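Local structure of 4-amino-4-deoxychorismate lyase (3LUL) at residues A43-E48 against P199-A204; E184-Y189 against V255-I260; A232-L235 against G241-R244. The protein is a pyridoxal-phosphate-dependent enzyme of the class IV aminotransferase fold family, with its cofactor covalently attached to the chain. All blocks are in the same frame, centred on the assembly; numbering follows the deposited sequence. Where two conformers were deposited one is given.

Contact 1 (A43-E48 against P199-A204); sequences AYMHWE and PGITRA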
# COMPACT_ATOMS: atom_id res chain seq x y z
N ALA B 43 22.14 13.60 2.13
CA ALA B 43 21.48 13.73 0.84
C ALA B 43 21.89 12.60 -0.12
O ALA B 43 21.05 12.12 -0.86
CB ALA B 43 21.82 15.07 0.20
N TYR B 44 23.15 12.20 -0.09
CA TYR B 44 23.64 11.12 -0.97
C TYR B 44 22.93 9.82 -0.63
O TYR B 44 22.38 9.17 -1.52
CB TYR B 44 25.17 10.94 -0.92
CG TYR B 44 25.54 9.72 -1.71
CD1 TYR B 44 25.80 8.53 -1.08
CD2 TYR B 44 25.55 9.74 -3.10
CE1 TYR B 44 26.09 7.40 -1.78
CE2 TYR B 44 25.85 8.58 -3.82
CZ TYR B 44 26.12 7.41 -3.14
OH TYR B 44 26.42 6.23 -3.78
N MSE B 45 22.94 9.43 0.64
CA MSE B 45 22.33 8.15 0.98
C MSE B 45 20.84 8.07 0.64
O MSE B 45 20.36 7.01 0.22
CB MSE B 45 22.63 7.75 2.44
CG MSE B 45 24.09 7.46 2.68
SE MSE B 45 24.45 7.10 4.56
CE MSE B 45 23.86 5.28 4.48
N HIS B 46 20.13 9.18 0.79
CA HIS B 46 18.72 9.26 0.39
C HIS B 46 18.55 9.12 -1.13
O HIS B 46 17.68 8.41 -1.60
CB HIS B 46 18.12 10.58 0.87
CG HIS B 46 17.89 10.62 2.34
ND1 HIS B 46 16.89 9.89 2.95
CD2 HIS B 46 18.51 11.32 3.33
CE1 HIS B 46 16.93 10.10 4.26
NE2 HIS B 46 17.89 10.98 4.51
N TRP B 47 19.40 9.82 -1.88
CA TRP B 47 19.39 9.68 -3.37
C TRP B 47 19.67 8.26 -3.81
O TRP B 47 19.06 7.73 -4.73
CB TRP B 47 20.43 10.66 -3.93
CG TRP B 47 20.64 10.64 -5.40
CD1 TRP B 47 19.89 11.29 -6.35
CD2 TRP B 47 21.65 9.93 -6.10
NE1 TRP B 47 20.41 11.06 -7.60
CE2 TRP B 47 21.48 10.21 -7.48
CE3 TRP B 47 22.70 9.09 -5.70
CZ2 TRP B 47 22.31 9.66 -8.45
CZ3 TRP B 47 23.52 8.54 -6.66
CH2 TRP B 47 23.33 8.84 -8.03
N GLU B 48 20.65 7.64 -3.16
CA GLU B 48 21.06 6.28 -3.51
C GLU B 48 19.92 5.30 -3.31
O GLU B 48 19.64 4.46 -4.16
CB GLU B 48 22.24 5.87 -2.64
CG GLU B 48 22.73 4.44 -2.77
CD GLU B 48 23.86 4.10 -1.80
OE1 GLU B 48 23.83 4.53 -0.61
OE2 GLU B 48 24.79 3.41 -2.23
N PRO B 199 15.61 -1.01 5.07
CA PRO B 199 17.02 -0.77 5.42
C PRO B 199 17.26 0.70 5.70
O PRO B 199 17.62 1.47 4.81
CB PRO B 199 17.77 -1.22 4.17
CG PRO B 199 16.79 -0.89 3.03
CD PRO B 199 15.42 -1.10 3.60
N GLY B 200 17.00 1.11 6.93
CA GLY B 200 17.07 2.53 7.24
C GLY B 200 18.46 3.10 7.08
O GLY B 200 19.50 2.41 7.29
N ILE B 201 18.49 4.37 6.69
CA ILE B 201 19.75 5.12 6.60
C ILE B 201 20.33 5.34 8.01
O ILE B 201 21.53 5.27 8.18
CB ILE B 201 19.57 6.46 5.86
CG1 ILE B 201 19.32 6.16 4.36
CG2 ILE B 201 20.78 7.41 6.01
CD1 ILE B 201 18.74 7.34 3.59
N THR B 202 19.47 5.64 8.97
CA THR B 202 19.94 5.95 10.31
C THR B 202 20.52 4.70 10.93
O THR B 202 21.60 4.72 11.51
CB THR B 202 18.83 6.61 11.17
OG1 THR B 202 18.20 7.67 10.44
CG2 THR B 202 19.40 7.22 12.46
N ARG B 203 19.78 3.60 10.76
CA ARG B 203 20.23 2.25 11.14
C ARG B 203 21.60 1.94 10.57
O ARG B 203 22.50 1.51 11.29
CB ARG B 203 19.20 1.22 10.63
CG ARG B 203 19.61 -0.25 10.72
CD ARG B 203 18.65 -1.19 9.96
NE ARG B 203 18.98 -2.60 10.14
CZ ARG B 203 19.98 -3.26 9.52
NH1 ARG B 203 20.76 -2.66 8.64
NH2 ARG B 203 20.22 -4.53 9.81
N ALA B 204 21.77 2.16 9.27
CA ALA B 204 23.05 1.91 8.59
C ALA B 204 24.19 2.76 9.17
O ALA B 204 25.32 2.27 9.37
CB ALA B 204 22.91 2.18 7.08
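Ile201 reaches across to the helix that starts at Ala43 and lays its CD1 methyl over one face of the His46 ring. The methyl carbon lies 3.4 Å from the ring centroid and 22° off the ring normal, a CH-pi contact displaced toward the rim on the ND1 side, where Ile201 CD1 is 3.2 Å from His46 ND1. The other branch of Ile201 serves a second neighbour: CG2 packs against selenomethionine Met45, 4.0 Å from its SE atom, while CD1 also touches the Met45 backbone, 3.7 Å from its carbonyl carbon. The two side chains run alongside each other in opposite senses. Met45 is extended as far as SE and then bends (chi3 81°), which turns its terminal CE past Ile201 CG2 to within 4.2 Å of Ala204 CB, one helical turn on. The contact is therefore apolar apart from the imidazole, whose ring is fixed from outside: ND1 is hydrogen-bonded to Glu31 OE1 on strand 28-36, and Trp68 of helix 65-78 packs against the same side chain. Ile201 is positioned by its own backbone, since its N is hydrogen-bonded to OP1 of the pyridoxal phosphate-lysine adduct at position 141, and Thr202 OG1 binds OP3 of the same phosphate. Gly200 holds the N-cap position, and Ala204 N bonds to Gly200 O at 3.0 Å as the first turn begins. A phosphate at the N-terminal end of helix 201-212 would be stabilised by the helix dipole. In this protein helix 43-57 packs on that first turn; the cofactor phosphate cupped by the start of a helix is characteristic of the cofactor site in class IV aminotransferase-fold enzymes.

Contact 2 (E184-Y189 against V255-I260); sequences ENNILY and VNHPII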
# COMPACT_ATOMS: atom_id res chain seq x y z
N GLU B 184 21.44 -5.50 25.30
CA GLU B 184 21.49 -6.45 26.39
C GLU B 184 22.95 -6.75 26.71
O GLU B 184 23.74 -7.09 25.81
CB GLU B 184 20.78 -7.73 25.95
CG GLU B 184 20.76 -8.83 27.01
CD GLU B 184 20.06 -10.08 26.50
OE1 GLU B 184 20.53 -10.66 25.48
OE2 GLU B 184 19.03 -10.46 27.09
N ASN B 185 23.29 -6.63 28.01
CA ASN B 185 24.66 -6.83 28.51
C ASN B 185 25.68 -6.05 27.68
O ASN B 185 26.70 -6.60 27.26
CB ASN B 185 25.04 -8.32 28.57
CG ASN B 185 24.02 -9.17 29.32
OD1 ASN B 185 23.41 -8.71 30.28
ND2 ASN B 185 23.80 -10.41 28.86
N ASN B 186 25.37 -4.77 27.43
CA ASN B 186 26.21 -3.83 26.67
C ASN B 186 26.49 -4.21 25.22
O ASN B 186 27.46 -3.73 24.62
CB ASN B 186 27.55 -3.59 27.40
CG ASN B 186 27.36 -2.94 28.74
OD1 ASN B 186 26.42 -2.18 28.93
ND2 ASN B 186 28.29 -3.21 29.67
N ILE B 187 25.66 -5.08 24.67
CA ILE B 187 25.75 -5.47 23.27
C ILE B 187 24.49 -5.01 22.57
O ILE B 187 23.38 -5.14 23.11
CB ILE B 187 25.90 -7.01 23.12
CG1 ILE B 187 27.19 -7.48 23.83
CG2 ILE B 187 25.87 -7.40 21.62
CD1 ILE B 187 27.19 -8.95 24.24
N LEU B 188 24.68 -4.45 21.37
CA LEU B 188 23.60 -3.92 20.55
C LEU B 188 23.10 -5.02 19.63
O LEU B 188 23.89 -5.73 19.05
CB LEU B 188 24.09 -2.75 19.70
CG LEU B 188 24.23 -1.43 20.44
CD1 LEU B 188 25.44 -0.62 19.92
CD2 LEU B 188 22.92 -0.64 20.35
N TYR B 189 21.77 -5.14 19.48
CA TYR B 189 21.15 -6.10 18.57
C TYR B 189 20.11 -5.36 17.70
O TYR B 189 19.47 -4.40 18.16
CB TYR B 189 20.47 -7.22 19.35
CG TYR B 189 21.38 -8.05 20.21
CD1 TYR B 189 21.68 -7.66 21.52
CD2 TYR B 189 21.97 -9.20 19.72
CE1 TYR B 189 22.56 -8.42 22.33
CE2 TYR B 189 22.81 -9.98 20.52
CZ TYR B 189 23.11 -9.57 21.82
OH TYR B 189 23.90 -10.32 22.60
N VAL B 255 14.91 3.46 30.31
CA VAL B 255 15.13 4.25 29.09
C VAL B 255 16.55 4.78 28.93
O VAL B 255 16.95 5.15 27.82
CB VAL B 255 14.11 5.40 28.96
CG1 VAL B 255 12.69 4.82 28.82
CG2 VAL B 255 14.22 6.37 30.12
N ASN B 256 17.34 4.75 30.00
CA ASN B 256 18.71 5.26 29.95
C ASN B 256 19.74 4.15 29.77
O ASN B 256 19.60 3.05 30.31
CB ASN B 256 19.02 6.08 31.22
CG ASN B 256 18.21 7.36 31.28
OD1 ASN B 256 18.10 8.10 30.29
ND2 ASN B 256 17.59 7.60 32.42
N HIS B 257 20.76 4.46 28.97
CA HIS B 257 21.90 3.59 28.80
C HIS B 257 23.03 4.43 28.25
O HIS B 257 22.80 5.24 27.36
CB HIS B 257 21.59 2.42 27.86
CG HIS B 257 22.51 1.25 28.03
ND1 HIS B 257 23.82 1.26 27.58
CD2 HIS B 257 22.32 0.06 28.64
CE1 HIS B 257 24.38 0.10 27.88
NE2 HIS B 257 23.49 -0.64 28.52
N PRO B 258 24.25 4.25 28.77
CA PRO B 258 25.39 5.01 28.23
C PRO B 258 25.63 4.82 26.73
O PRO B 258 26.08 5.75 26.03
CB PRO B 258 26.59 4.53 29.06
CG PRO B 258 26.08 3.60 30.08
CD PRO B 258 24.62 3.38 29.91
N ILE B 259 25.32 3.62 26.22
CA ILE B 259 25.46 3.35 24.80
C ILE B 259 24.55 4.24 23.97
O ILE B 259 24.96 4.79 22.96
CB ILE B 259 25.20 1.86 24.49
CG1 ILE B 259 26.35 1.00 25.08
CG2 ILE B 259 25.00 1.58 22.97
CD1 ILE B 259 26.23 -0.54 24.80
N ILE B 260 23.34 4.45 24.46
CA ILE B 260 22.38 5.34 23.78
C ILE B 260 22.91 6.79 23.77
O ILE B 260 22.87 7.45 22.71
CB ILE B 260 20.97 5.28 24.40
CG1 ILE B 260 20.41 3.85 24.25
CG2 ILE B 260 20.04 6.33 23.73
CD1 ILE B 260 19.04 3.60 24.94
O HOH W 1 23.58 -3.43 29.30
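Ile259 packs its two branches against different parts of the segment 184-189. Its CG2 methyl nestles at the branched end of Leu188, 3.8 Å from Leu188 CD1 and 4.0 Å from both CG and CD2 of that leucine, so one methyl sits against the whole isobutyl fork. CD1 points roughly at right angles to this and meets the turn backbone, 3.4 Å from Asn186 O. With CG1 beside the backbone N (chi1 -69°) and the chain extended beyond it, Ile259 sends these two methyls to separate neighbours. Behind this apolar half, Ile183 of strand 179-184 touches Leu188, Ile259 and His257, and Val217 also packs on Leu188.

Toward solvent the contact becomes polar and looser. Asn186, exposed in the type I' turn from Glu184 to Ile187, brings OD1 to the edge of the His257 ring, near its plane and 3.2 Å from His257 CE1; the amide and ring planes stand 79° apart. One water spans the gap beside them, accepting from Asn186 N and hydrogen-bonded to His257 NE2, each at 2.9 Å. The other ring nitrogen is used internally: ND1 accepts from Ile259 N, which lies almost in the ring plane. That acceptor role of ND1 is consistent with a neutral imidazole carrying its proton on NE2. One histidine thus caps the start of helix 258-269 through ND1 and meets the hairpin turn through a water at NE2.

Contact 3 (A232-L235 against G241-R244); sequences AVFL and GIRR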
# COMPACT_ATOMS: atom_id res chain seq x y z
N ALA B 232 17.56 -2.20 27.36
CA ALA B 232 16.95 -1.02 26.76
C ALA B 232 16.59 -1.34 25.34
O ALA B 232 17.16 -2.26 24.75
CB ALA B 232 17.87 0.17 26.76
N VAL B 233 15.69 -0.52 24.82
CA VAL B 233 15.16 -0.66 23.49
C VAL B 233 15.03 0.74 22.96
O VAL B 233 14.57 1.66 23.68
CB VAL B 233 13.77 -1.31 23.44
CG1 VAL B 233 13.27 -1.41 22.02
CG2 VAL B 233 13.80 -2.74 24.10
N PHE B 234 15.37 0.92 21.69
CA PHE B 234 15.24 2.27 21.06
C PHE B 234 15.02 2.18 19.55
O PHE B 234 15.23 1.14 18.93
CB PHE B 234 16.44 3.19 21.40
CG PHE B 234 17.75 2.80 20.76
CD1 PHE B 234 18.06 3.20 19.46
CD2 PHE B 234 18.67 2.00 21.44
CE1 PHE B 234 19.28 2.87 18.89
CE2 PHE B 234 19.90 1.64 20.87
CZ PHE B 234 20.20 2.07 19.60
N LEU B 235 14.55 3.27 18.97
CA LEU B 235 14.19 3.31 17.54
C LEU B 235 15.02 4.34 16.80
O LEU B 235 15.51 5.28 17.41
CB LEU B 235 12.74 3.69 17.40
CG LEU B 235 11.74 2.89 18.23
CD1 LEU B 235 10.33 3.51 18.10
CD2 LEU B 235 11.74 1.44 17.82
N GLY B 241 16.07 10.78 14.72
CA GLY B 241 17.29 10.17 15.21
C GLY B 241 16.91 9.02 16.11
O GLY B 241 16.05 8.20 15.77
N ILE B 242 17.52 8.96 17.28
CA ILE B 242 17.26 7.90 18.22
C ILE B 242 16.12 8.34 19.14
O ILE B 242 16.14 9.45 19.71
CB ILE B 242 18.54 7.57 19.05
CG1 ILE B 242 19.54 6.83 18.17
CG2 ILE B 242 18.19 6.75 20.30
CD1 ILE B 242 20.89 6.57 18.81
N ARG B 243 15.15 7.44 19.30
CA ARG B 243 13.99 7.65 20.17
C ARG B 243 13.98 6.51 21.17
O ARG B 243 14.03 5.32 20.81
CB ARG B 243 12.71 7.68 19.35
CG ARG B 243 11.42 8.01 20.13
CD ARG B 243 11.09 9.52 20.14
NE ARG B 243 9.97 9.83 21.07
CZ ARG B 243 8.69 10.01 20.71
NH1 ARG B 243 8.29 9.90 19.45
NH2 ARG B 243 7.76 10.26 21.65
N ARG B 244 13.94 6.86 22.46
CA ARG B 244 13.97 5.87 23.52
C ARG B 244 12.61 5.23 23.64
O ARG B 244 11.60 5.89 23.42
CB ARG B 244 14.38 6.52 24.84
CG ARG B 244 15.78 7.12 24.84
CD ARG B 244 15.99 8.03 26.04
NE ARG B 244 17.20 8.85 25.89
CZ ARG B 244 18.43 8.54 26.31
NH1 ARG B 244 18.69 7.41 26.95
NH2 ARG B 244 19.43 9.40 26.09
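Two backbone hydrogen bonds join Leu235 and Arg243 in an antiparallel hydrogen-bonded pair. Leu235 N donates to Arg243 O at 2.8 Å, and Arg243 N returns the bond to Leu235 O at 2.9 Å. The oxygen of Leu235 takes a further, weaker partner in the CA-H of Ile242, 3.3 Å from Ile242 CA. The next pair along, Phe234 with Arg244, is of the non-hydrogen-bonded kind, and its CA atoms come within 4.5 Å.

Apolar contact is concentrated on the sheet face that carries Phe234. Its ring meets Ile242 obliquely, with Phe234 CD1 3.7 Å from Ile242 CG2, and the outer ring atom CE1 lies near CG1 and CD1 of the same isoleucine. The chi1 of 70° places the Phe234 ring between its own backbone N and carbonyl carbon, with the CD1-CE1 side next to Ile242. The ring of Phe181 on strand 179-184 meets it with the two planes nearly parallel. Leu206 of helix 201-212 touches both Phe234 and Ile242, and Leu263 and Leu267 of helix 258-269 also pack on Ile242.

The charged ends are bound outside the pair: on the Phe234 face Arg244 forms a salt bridge with Asp261 and a hydrogen bond to Val255 O, and on the other face, beside Leu235, Arg243 turns away at chi2 (91°) with its NE hydrogen-bonded to His120 O.

The short segments diverge from exact antiparallel, at 138°, as in a strongly twisted hairpin. Strands 232-237 and 241-248 form such a beta hairpin within the large mixed sheet of the class IV aminotransferase fold, its Phe234-Ile242 face covered by helices 201-212 and 258-269.

Contact 1 lies nearest the middle of the chain, contact 3 farther out and contact 2 near the periphery, about 22 Å from the chain centre. Contacts 2 and 3 are only about 10 Å apart by their centres and touch: Ile260 of contact 2 packs on Phe234 of contact 3. Both reach the same large sheet, and helix 258-269 serves both. Contact 1 is separate, though strand 187-190 of contact 2 precedes its helix 201-212. Its chemistry is apolar packing beside the cofactor phosphate, whereas contact 3 relies on backbone bonding and contact 2 on a mixture of methyls and water.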